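Local coordinates for protein endo-b-1,4-glucanase (PDB 1KS8) that probably hydrolyses internal beta-1,4-glucosidic linkages in cellulose and related beta-glucans, as a family 9 endoglucanase, at residues A[7-12]-A[420-425]; A[14-19]-A[413-418]. All coordinates share one frame; numbering follows the deposited sequence.

Both interactions join helix 5-18, the first in the chain, to helix 415-430, the last, and their centres lie about 11 Å apart. Interaction 1 pairs the two helices along a mostly apolar seam; interaction 2 continues it to the C-terminal part of the first helix and the residues leading into the last. They meet at Ser12 OG and Asn418 ND2, 3.0 Å apart, and where Gln422 OE1 packs against the Tyr16 ring. Interaction 1 lies away from the predicted active-site residues and the calcium-site residues. Interaction 2 borders the predicted active site: the side chain of Ala414 is about 4 Å from that of Glu412, and Val413's about 9 Å from Asp403's.

Interaction 1. Residues A[7-12]-A[420-425]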
loop_
_atom_site.group_PDB
_atom_site.type_symbol
_atom_site.label_atom_id
_atom_site.label_comp_id
_atom_site.label_asym_id
_atom_site.label_seq_id
_atom_site.Cartn_x
_atom_site.Cartn_y
_atom_site.Cartn_z
ATOM N N GLN A 7 3.496 7.486 17.813
ATOM C CA GLN A 7 4.625 6.575 17.732
ATOM C C GLN A 7 4.338 5.383 16.824
ATOM O O GLN A 7 5.248 4.879 16.171
ATOM C CB GLN A 7 5.043 6.090 19.125
ATOM C CG GLN A 7 6.323 5.252 19.109
ATOM C CD GLN A 7 7.491 5.972 18.449
ATOM O OE1 GLN A 7 8.145 5.432 17.552
ATOM N NE2 GLN A 7 7.764 7.192 18.895
ATOM N N VAL A 8 3.092 4.917 16.772
ATOM C CA VAL A 8 2.803 3.795 15.887
ATOM C C VAL A 8 2.989 4.279 14.447
ATOM O O VAL A 8 3.475 3.535 13.596
ATOM C CB VAL A 8 1.375 3.238 16.092
ATOM C CG1 VAL A 8 1.159 2.025 15.193
ATOM C CG2 VAL A 8 1.182 2.833 17.546
ATOM N N LEU A 9 2.619 5.533 14.184
ATOM C CA LEU A 9 2.789 6.115 12.849
ATOM C C LEU A 9 4.278 6.118 12.500
ATOM O O LEU A 9 4.668 5.730 11.399
ATOM C CB LEU A 9 2.238 7.548 12.808
ATOM C CG LEU A 9 2.439 8.348 11.511
ATOM C CD1 LEU A 9 1.905 7.571 10.317
ATOM C CD2 LEU A 9 1.722 9.686 11.628
ATOM N N ARG A 10 5.110 6.556 13.440
ATOM C CA ARG A 10 6.551 6.571 13.215
ATOM C C ARG A 10 7.047 5.143 12.997
ATOM O O ARG A 10 7.927 4.904 12.171
ATOM C CB ARG A 10 7.277 7.186 14.412
ATOM C CG ARG A 10 6.950 8.648 14.652
ATOM C CD ARG A 10 7.655 9.182 15.895
ATOM N NE ARG A 10 7.096 10.462 16.311
ATOM C CZ ARG A 10 6.532 10.685 17.494
ATOM N NH1 ARG A 10 6.450 9.713 18.395
ATOM N NH2 ARG A 10 6.041 11.885 17.775
ATOM N N ASP A 11 6.480 4.195 13.740
ATOM C CA ASP A 11 6.875 2.795 13.601
ATOM C C ASP A 11 6.531 2.286 12.205
ATOM O O ASP A 11 7.319 1.573 11.586
ATOM C CB ASP A 11 6.165 1.920 14.638
ATOM C CG ASP A 11 6.723 2.084 16.042
ATOM O OD1 ASP A 11 6.152 1.465 16.965
ATOM O OD2 ASP A 11 7.719 2.813 16.231
ATOM N N SER A 12 5.350 2.646 11.711
ATOM C CA SER A 12 4.940 2.212 10.380
ATOM C C SER A 12 5.926 2.739 9.336
ATOM O O SER A 12 6.249 2.054 8.366
ATOM C CB SER A 12 3.521 2.700 10.075
ATOM O OG SER A 12 3.036 2.140 8.861
ATOM N N GLY A 420 -3.230 1.426 4.284
ATOM C CA GLY A 420 -4.450 1.943 4.884
ATOM C C GLY A 420 -4.241 2.186 6.367
ATOM O O GLY A 420 -4.684 3.193 6.918
ATOM N N PHE A 421 -3.553 1.241 7.002
ATOM C CA PHE A 421 -3.219 1.287 8.421
ATOM C C PHE A 421 -2.481 2.583 8.768
ATOM O O PHE A 421 -2.882 3.312 9.678
ATOM C CB PHE A 421 -2.347 0.067 8.747
ATOM C CG PHE A 421 -1.814 0.030 10.152
ATOM C CD1 PHE A 421 -2.668 -0.116 11.239
ATOM C CD2 PHE A 421 -0.441 0.078 10.379
ATOM C CE1 PHE A 421 -2.159 -0.220 12.536
ATOM C CE2 PHE A 421 0.077 -0.025 11.666
ATOM C CZ PHE A 421 -0.783 -0.175 12.747
ATOM N N GLN A 422 -1.413 2.877 8.033
ATOM C CA GLN A 422 -0.641 4.084 8.302
ATOM C C GLN A 422 -1.454 5.354 8.084
ATOM O O GLN A 422 -1.376 6.293 8.881
ATOM C CB GLN A 422 0.622 4.122 7.439
ATOM C CG GLN A 422 1.555 5.264 7.825
ATOM C CD GLN A 422 2.899 5.187 7.138
ATOM O OE1 GLN A 422 3.615 4.191 7.255
ATOM N NE2 GLN A 422 3.256 6.244 6.419
ATOM N N SER A 423 -2.240 5.391 7.013
ATOM C CA SER A 423 -3.051 6.567 6.747
ATOM C C SER A 423 -4.117 6.750 7.824
ATOM O O SER A 423 -4.454 7.880 8.179
ATOM C CB SER A 423 -3.679 6.466 5.356
ATOM O OG SER A 423 -2.659 6.553 4.370
ATOM N N ALA A 424 -4.636 5.644 8.352
ATOM C CA ALA A 424 -5.640 5.704 9.410
ATOM C C ALA A 424 -5.003 6.255 10.682
ATOM O O ALA A 424 -5.628 7.014 11.425
ATOM C CB ALA A 424 -6.224 4.313 9.670
ATOM N N LEU A 425 -3.752 5.877 10.932
ATOM C CA LEU A 425 -3.046 6.364 12.110
ATOM C C LEU A 425 -2.869 7.874 12.007
ATOM O O LEU A 425 -3.052 8.595 12.986
ATOM C CB LEU A 425 -1.682 5.682 12.235
ATOM C CG LEU A 425 -1.718 4.216 12.672
ATOM C CD1 LEU A 425 -0.367 3.566 12.422
ATOM C CD2 LEU A 425 -2.098 4.138 14.146
#
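Ser12 OG is held from two directions: it gives its hydrogen to Gln422 OE1 over 2.7 Å and probably accepts one from Asn418 ND2, a turn earlier on the same helix as Gln422. The hydroxyl meets the amide oxygen in the carbonyl plane, on a lone pair, with a C=O...O angle of 124°. Gln422 reaches it as an extended chain whose CG stands anti to the backbone N (chi1 -172°), which carries the amide across the helix interface. Its NE2 bonds to Tyr83 OH, so that both ends of the amide are engaged, which should hold its rotation.

The aliphatic part of Gln422 is used as well. Leu9 lies across it, nearly perpendicular, and Leu9 CD1 presses on Gln422 CG at 3.4 Å. One turn further along helix 415-430, Leu425 points at the first helix, its CB 4.4 Å from Leu9 CB. Val8 then closes the apolar patch with CG1, the methyl turned to the second helix. Val8 CG1 meets Leu425 CD1 at 3.5 Å. It also touches the far end of the Phe421 ring, CZ, at 3.8 Å. Leu425 CD1 rests over one face of that ring, 3.7 Å above its plane and toward the rim. The CD1 methyl of Leu425 thus sits between Val8 CG1 and the Phe421 ring. Leu339 and Ile335 of helix 324-341 add to this core, packing on Val8 and on Phe421 and Leu425 respectively.

The segment axes approach to 9.3 Å and run nearly antiparallel, at 148°. The packing of the first and last helices of the chain is consistent with closure of the (alpha/alpha)6 barrel, the fold of glycosyl hydrolase family 9.

Interaction 2. Residues A[14-19]-A[413-418]; sequences LFYEAQ and VATDYN
Tyr16, near the C-terminal end of helix 5-18, faces Thr415 with their CA atoms 7.1 Å apart, where the extended backbone of Val413 and Ala414 bends into helical geometry. The Tyr16 hydroxyl donates to Thr415 O over 2.7 Å, in the carbonyl plane at a C=O...O angle of 150°, and the same oxygen takes a weak bond from Asn418 N. The phenol and the Asn418 side chain run past one another in opposite senses, with Asn418 CB 3.2 Å from Tyr16 OH and the ring and amide planes almost perpendicular.

Phe15 CG stands opposite the backbone N (chi1 168°), turning the ring to residues 414-418. Phe15 CD2 lies 3.4 Å from Asn418 CG, the amide carbon, the two planes inclined by 34°. Hydrogen bonds from Asn418 ND2 to Gly389 O and from Leu391 N to Asn418 OD1 keep that amide from turning. At the ring edge, Phe15 CE2 approaches Ala414 O at 3.5 Å, near the ring plane. Gln19 CG lies over one face of Phe15 and touches Thr415 CG2 at 4.0 Å, while the Gln19 amide turns to His360 and Ala55 O, and Thr415 OG1 to Asp54 O.

A phenylalanine at Tyr16 would probably leave Thr415 O without its strong donor, with just the weak bond from Asn418 N noted here. One hydrogen bond and aromatic ring edges meet the carbonyls of residues 414 and 415, close in sequence to Glu412, one of two predicted active-site residues, which probably helps to fix the course of the chain there.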
loop_
_atom_site.group_PDB
_atom_site.type_symbol
_atom_site.label_atom_id
_atom_site.label_comp_id
_atom_site.label_asym_id
_atom_site.label_seq_id
_atom_site.Cartn_x
_atom_site.Cartn_y
_atom_site.Cartn_z
ATOM N N LEU A 14 9.001 3.178 9.849
ATOM C CA LEU A 14 10.209 2.367 9.976
ATOM C C LEU A 14 10.015 1.072 9.195
ATOM O O LEU A 14 10.968 0.521 8.647
ATOM C CB LEU A 14 10.512 2.050 11.445
ATOM C CG LEU A 14 10.960 3.226 12.321
ATOM C CD1 LEU A 14 11.180 2.733 13.740
ATOM C CD2 LEU A 14 12.240 3.840 11.773
ATOM N N PHE A 15 8.783 0.576 9.148
ATOM C CA PHE A 15 8.526 -0.637 8.384
ATOM C C PHE A 15 8.815 -0.346 6.913
ATOM O O PHE A 15 9.467 -1.136 6.236
ATOM C CB PHE A 15 7.075 -1.108 8.542
ATOM C CG PHE A 15 6.679 -2.175 7.547
ATOM C CD1 PHE A 15 7.330 -3.405 7.520
ATOM C CD2 PHE A 15 5.674 -1.932 6.615
ATOM C CE1 PHE A 15 6.983 -4.379 6.575
ATOM C CE2 PHE A 15 5.323 -2.900 5.667
ATOM C CZ PHE A 15 5.978 -4.121 5.648
ATOM N N TYR A 16 8.339 0.789 6.407
ATOM C CA TYR A 16 8.607 1.097 5.010
ATOM C C TYR A 16 10.105 1.265 4.753
ATOM O O TYR A 16 10.595 0.876 3.698
ATOM C CB TYR A 16 7.788 2.315 4.559
ATOM C CG TYR A 16 6.341 1.943 4.285
ATOM C CD1 TYR A 16 6.013 1.085 3.233
ATOM C CD2 TYR A 16 5.311 2.387 5.114
ATOM C CE1 TYR A 16 4.698 0.674 3.020
ATOM C CE2 TYR A 16 3.991 1.982 4.909
ATOM C CZ TYR A 16 3.694 1.126 3.862
ATOM O OH TYR A 16 2.395 0.716 3.660
ATOM N N GLU A 17 10.846 1.814 5.715
ATOM C CA GLU A 17 12.288 1.941 5.519
ATOM C C GLU A 17 12.885 0.538 5.397
ATOM O O GLU A 17 13.831 0.323 4.642
ATOM C CB GLU A 17 12.969 2.669 6.689
ATOM C CG GLU A 17 12.690 4.161 6.781
ATOM C CD GLU A 17 13.800 4.919 7.489
ATOM O OE1 GLU A 17 13.580 6.093 7.862
ATOM O OE2 GLU A 17 14.898 4.347 7.660
ATOM N N ALA A 18 12.325 -0.414 6.142
ATOM C CA ALA A 18 12.804 -1.795 6.118
ATOM C C ALA A 18 12.498 -2.499 4.798
ATOM O O ALA A 18 13.096 -3.532 4.490
ATOM C CB ALA A 18 12.189 -2.583 7.279
ATOM N N GLN A 19 11.565 -1.940 4.029
ATOM C CA GLN A 19 11.163 -2.513 2.744
ATOM C C GLN A 19 11.876 -1.878 1.555
ATOM O O GLN A 19 11.657 -2.273 0.410
ATOM C CB GLN A 19 9.653 -2.350 2.545
ATOM C CG GLN A 19 8.792 -3.119 3.530
ATOM C CD GLN A 19 9.024 -4.613 3.453
ATOM O OE1 GLN A 19 9.755 -5.182 4.262
ATOM N NE2 GLN A 19 8.412 -5.260 2.465
ATOM N N VAL A 413 3.574 -10.132 6.113
ATOM C CA VAL A 413 3.675 -8.689 6.277
ATOM C C VAL A 413 3.864 -8.215 4.844
ATOM O O VAL A 413 4.428 -8.942 4.024
ATOM C CB VAL A 413 4.884 -8.265 7.156
ATOM C CG1 VAL A 413 4.669 -8.741 8.587
ATOM C CG2 VAL A 413 6.183 -8.837 6.600
ATOM N N ALA A 414 3.385 -7.021 4.523
ATOM C CA ALA A 414 3.514 -6.527 3.159
ATOM C C ALA A 414 3.321 -5.027 3.072
ATOM O O ALA A 414 2.666 -4.424 3.923
ATOM C CB ALA A 414 2.497 -7.229 2.259
ATOM N N THR A 415 3.885 -4.422 2.035
ATOM C CA THR A 415 3.738 -2.988 1.860
ATOM C C THR A 415 2.264 -2.593 1.778
ATOM O O THR A 415 1.863 -1.586 2.365
ATOM C CB THR A 415 4.471 -2.490 0.599
ATOM O OG1 THR A 415 4.074 -3.274 -0.531
ATOM C CG2 THR A 415 5.975 -2.600 0.786
ATOM N N ASP A 416 1.442 -3.372 1.076
ATOM C CA ASP A 416 0.038 -2.984 0.995
ATOM C C ASP A 416 -0.723 -3.195 2.298
ATOM O O ASP A 416 -1.775 -2.600 2.500
ATOM C CB ASP A 416 -0.693 -3.650 -0.195
ATOM C CG ASP A 416 -0.773 -5.167 -0.104
ATOM O OD1 ASP A 416 -0.470 -5.753 0.951
ATOM O OD2 ASP A 416 -1.165 -5.774 -1.125
ATOM N N TYR A 417 -0.174 -4.004 3.202
ATOM C CA TYR A 417 -0.822 -4.237 4.493
ATOM C C TYR A 417 -0.754 -2.987 5.371
ATOM O O TYR A 417 -1.686 -2.685 6.111
ATOM C CB TYR A 417 -0.129 -5.368 5.258
ATOM C CG TYR A 417 -0.521 -6.779 4.886
ATOM C CD1 TYR A 417 -1.154 -7.067 3.676
ATOM C CD2 TYR A 417 -0.200 -7.841 5.730
ATOM C CE1 TYR A 417 -1.451 -8.388 3.318
ATOM C CE2 TYR A 417 -0.488 -9.156 5.386
ATOM C CZ TYR A 417 -1.110 -9.424 4.181
ATOM O OH TYR A 417 -1.371 -10.734 3.840
ATOM N N ASN A 418 0.363 -2.270 5.295
ATOM C CA ASN A 418 0.550 -1.077 6.115
ATOM C C ASN A 418 0.029 0.243 5.567
ATOM O O ASN A 418 0.012 1.232 6.298
ATOM C CB ASN A 418 2.035 -0.893 6.452
ATOM C CG ASN A 418 2.440 -1.612 7.719
ATOM O OD1 ASN A 418 2.376 -2.838 7.800
ATOM N ND2 ASN A 418 2.859 -0.847 8.723
#